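Local coordinates for protein predicted zincin-like metalloprotease (Acidothermus cellulolyticus 11B, PDB 3E11) that is of unknown function but is predicted to be a zincin-like metalloprotease, and can bind calcium, at residues A[31-36]-A[64-69]. Sequence-based numbering, arbitrary orientation.
Sequences NVAVFV and VLPDRI
Phe35 and Arg68 stack on one face of a parallel strand pair. The guanidinium lies nearly flat over the ring, with the planes 14° apart. Arg68 CZ sits 3.7 Å from the centroid of the Phe35 ring, a cation-pi contact. The Arg68 chain runs extended from CG to NE, so its methylenes pass along the CD1–CE1 side of the ring before the charged end spreads over the face. Phe35 chi1 of -77° sets CG beside the backbone N; the ring stands up from the sheet, back along its strand. Ala33 CB follows on this face and meets Pro66 CG at 3.8 Å.

The strands are joined by Ala33 N to Asp67 O (2.9 Å), Ile69 N to Ala33 O (2.8 Å) and Phe35 N to Ile69 O (3.0 Å). Ahead of them, Asn31 reaches across Pro66 at about a right angle. Its ND2 donates to Leu65 O at 3.1 Å, from above the carbonyl plane. A water bridges Asn31 OD1 and Val64 O, holding both amide ends.

On the other face Val32 CG1 packs on Ile69 CG1 at 3.7 Å. Asp67 points there; its carboxylate is bound by Arg57, Tyr49 and the backbone of Ile52. Ile69 touches Val94 and Glu97 of helix 83-101, which carries a zincin-like HExxH pattern without bound metal. Val34 rests on helix 7-19, and strand 47-50 pairs antiparallel with the far edge of strand 67-72.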
ATOM      1  N   ASN A  31      -9.008  -3.031  -8.571  1.00  8.16           N
ATOM      2  CA  ASN A  31      -8.288  -2.220  -9.550  1.00  8.46           C
ATOM      3  C   ASN A  31      -7.413  -1.128  -8.913  1.00  8.10           C
ATOM      4  O   ASN A  31      -7.407   0.019  -9.343  1.00  8.00           O
ATOM      5  CB  ASN A  31      -9.271  -1.600 -10.551  1.00  8.64           C
ATOM      6  CG  ASN A  31      -8.577  -1.089 -11.785  1.00  8.31           C
ATOM      7  OD1 ASN A  31      -7.593  -1.681 -12.231  1.00  8.90           O
ATOM      8  ND2 ASN A  31      -9.057   0.053 -12.319  1.00  9.75           N
ATOM      9  N   VAL A  32      -6.755  -1.512  -7.820  1.00  7.86           N
ATOM     10  CA  VAL A  32      -5.705  -0.735  -7.187  1.00  7.64           C
ATOM     11  C   VAL A  32      -4.447  -1.564  -7.251  1.00  8.05           C
ATOM     12  O   VAL A  32      -4.457  -2.788  -6.930  1.00  8.34           O
ATOM     13  CB  VAL A  32      -6.016  -0.445  -5.707  1.00  7.22           C
ATOM     14  CG1 VAL A  32      -4.858   0.326  -5.061  1.00  6.00           C
ATOM     15  CG2 VAL A  32      -7.312   0.330  -5.601  1.00  7.97           C
ATOM     16  N   ALA A  33      -3.386  -0.927  -7.710  1.00  7.65           N
ATOM     17  CA  ALA A  33      -2.061  -1.538  -7.811  1.00  8.23           C
ATOM     18  C   ALA A  33      -1.133  -0.903  -6.803  1.00  7.58           C
ATOM     19  O   ALA A  33      -1.244   0.286  -6.473  1.00  7.61           O
ATOM     20  CB  ALA A  33      -1.506  -1.391  -9.184  1.00  8.55           C
ATOM     21  N   VAL A  34      -0.262  -1.723  -6.250  1.00  7.93           N
ATOM     22  CA  VAL A  34       0.689  -1.280  -5.256  1.00  8.72           C
ATOM     23  C   VAL A  34       2.039  -1.245  -5.971  1.00  9.52           C
ATOM     24  O   VAL A  34       2.429  -2.207  -6.636  1.00  9.43           O
ATOM     25  CB  VAL A  34       0.694  -2.221  -3.999  1.00  9.85           C
ATOM     26  CG1 VAL A  34       1.789  -1.848  -3.024  1.00 11.42           C
ATOM     27  CG2 VAL A  34      -0.625  -2.207  -3.339  1.00 11.25           C
ATOM     28  N   PHE A  35       2.689  -0.101  -5.895  1.00  9.42           N
ATOM     29  CA  PHE A  35       3.998   0.116  -6.463  1.00  9.87           C
ATOM     30  C   PHE A  35       4.934   0.555  -5.346  1.00  9.58           C
ATOM     31  O   PHE A  35       4.526   1.211  -4.410  1.00 11.78           O
ATOM     32  CB  PHE A  35       3.926   1.203  -7.522  1.00  8.92           C
ATOM     33  CG  PHE A  35       3.354   0.739  -8.828  1.00  9.99           C
ATOM     34  CD1 PHE A  35       1.983   0.814  -9.074  1.00 10.78           C
ATOM     35  CD2 PHE A  35       4.194   0.297  -9.835  1.00  9.61           C
ATOM     36  CE1 PHE A  35       1.462   0.395 -10.327  1.00 10.09           C
ATOM     37  CE2 PHE A  35       3.687  -0.123 -11.088  1.00 13.01           C
ATOM     38  CZ  PHE A  35       2.317  -0.081 -11.318  1.00 10.88           C
ATOM     39  N   VAL A  36       6.188   0.156  -5.462  1.00  9.24           N
ATOM     40  CA  VAL A  36       7.172   0.457  -4.462  1.00  8.64           C
ATOM     41  C   VAL A  36       8.162   1.502  -5.006  1.00  8.15           C
ATOM     42  O   VAL A  36       8.643   1.430  -6.160  1.00  6.97           O
ATOM     43  CB  VAL A  36       7.933  -0.800  -4.033  1.00  8.73           C
ATOM     44  CG1 VAL A  36       8.995  -0.430  -3.029  1.00 10.81           C
ATOM     45  CG2 VAL A  36       6.981  -1.856  -3.445  1.00  8.73           C
ATOM     46  N   VAL A  64      -8.504  -0.799 -18.600  1.00 16.53           N
ATOM     47  CA  VAL A  64      -8.704   0.139 -17.510  1.00 15.09           C
ATOM     48  C   VAL A  64      -7.429   0.112 -16.720  1.00 13.12           C
ATOM     49  O   VAL A  64      -6.881  -0.969 -16.459  1.00 12.33           O
ATOM     50  CB  VAL A  64      -9.867  -0.253 -16.587  1.00 15.91           C
ATOM     51  CG1 VAL A  64     -10.249   0.921 -15.659  1.00 16.42           C
ATOM     52  CG2 VAL A  64     -11.068  -0.658 -17.423  1.00 17.36           C
ATOM     53  N   LEU A  65      -6.936   1.292 -16.362  1.00  9.55           N
ATOM     54  CA  LEU A  65      -5.733   1.385 -15.575  1.00  8.88           C
ATOM     55  C   LEU A  65      -6.120   1.528 -14.091  1.00  7.60           C
ATOM     56  O   LEU A  65      -7.165   2.094 -13.790  1.00  6.95           O
ATOM     57  CB  LEU A  65      -4.897   2.553 -16.056  1.00  9.04           C
ATOM     58  CG  LEU A  65      -4.441   2.362 -17.503  1.00  9.38           C
ATOM     59  CD1 LEU A  65      -3.678   3.567 -17.920  1.00 12.15           C
ATOM     60  CD2 LEU A  65      -3.556   1.125 -17.644  1.00 10.31           C
ATOM     61  N   PRO A  66      -5.316   0.961 -13.189  1.00  6.22           N
ATOM     62  CA  PRO A  66      -5.624   1.003 -11.758  1.00  6.35           C
ATOM     63  C   PRO A  66      -5.161   2.299 -11.117  1.00  6.03           C
ATOM     64  O   PRO A  66      -4.179   2.889 -11.558  1.00  4.43           O
ATOM     65  CB  PRO A  66      -4.788  -0.164 -11.193  1.00  7.05           C
ATOM     66  CG  PRO A  66      -3.567  -0.140 -12.065  1.00  5.84           C
ATOM     67  CD  PRO A  66      -4.038   0.270 -13.439  1.00  6.65           C
ATOM     68  N   ASP A  67      -5.869   2.734 -10.085  1.00  5.66           N
ATOM     69  CA  ASP A  67      -5.304   3.646  -9.092  1.00  6.11           C
ATOM     70  C   ASP A  67      -4.050   3.015  -8.492  1.00  6.69           C
ATOM     71  O   ASP A  67      -3.863   1.801  -8.564  1.00  7.24           O
ATOM     72  CB  ASP A  67      -6.316   3.957  -7.973  1.00  5.21           C
ATOM     73  CG  ASP A  67      -7.353   5.015  -8.359  1.00  6.20           C
ATOM     74  OD1 ASP A  67      -7.325   5.537  -9.515  1.00  4.02           O
ATOM     75  OD2 ASP A  67      -8.220   5.317  -7.511  1.00  6.35           O
ATOM     76  N   ARG A  68      -3.205   3.834  -7.881  1.00  7.49           N
ATOM     77  CA  ARG A  68      -1.946   3.316  -7.329  1.00  9.72           C
ATOM     78  C   ARG A  68      -1.896   3.612  -5.829  1.00  8.82           C
ATOM     79  O   ARG A  68      -2.371   4.648  -5.390  1.00  9.17           O
ATOM     80  CB  ARG A  68      -0.742   3.927  -8.052  1.00  9.79           C
ATOM     81  CG  ARG A  68      -0.538   3.382  -9.444  1.00 11.80           C
ATOM     82  CD  ARG A  68       0.539   4.146 -10.260  1.00 15.29           C
ATOM     83  NE  ARG A  68       0.757   3.449 -11.523  1.00 20.94           N
ATOM     84  CZ  ARG A  68       1.933   3.241 -12.139  1.00 22.55           C
ATOM     85  NH1 ARG A  68       3.097   3.633 -11.626  1.00 23.34           N
ATOM     86  NH2 ARG A  68       1.935   2.590 -13.301  1.00 23.49           N
ATOM     87  N   ILE A  69      -1.381   2.670  -5.057  1.00  8.97           N
ATOM     88  CA  ILE A  69      -0.917   2.956  -3.722  1.00  9.17           C
ATOM     89  C   ILE A  69       0.605   2.780  -3.772  1.00  9.83           C
ATOM     90  O   ILE A  69       1.109   1.688  -4.079  1.00  9.42           O
ATOM     91  CB  ILE A  69      -1.553   2.046  -2.677  1.00 10.03           C
ATOM     92  CG1 ILE A  69      -3.059   2.367  -2.534  1.00 10.05           C
ATOM     93  CG2 ILE A  69      -0.891   2.223  -1.339  1.00 10.18           C
ATOM     94  CD1 ILE A  69      -3.802   1.395  -1.610  1.00  9.21           C
TER
HETATM   95  O   HOH W   1      -6.066  -2.359 -14.312  1.00 13.45           O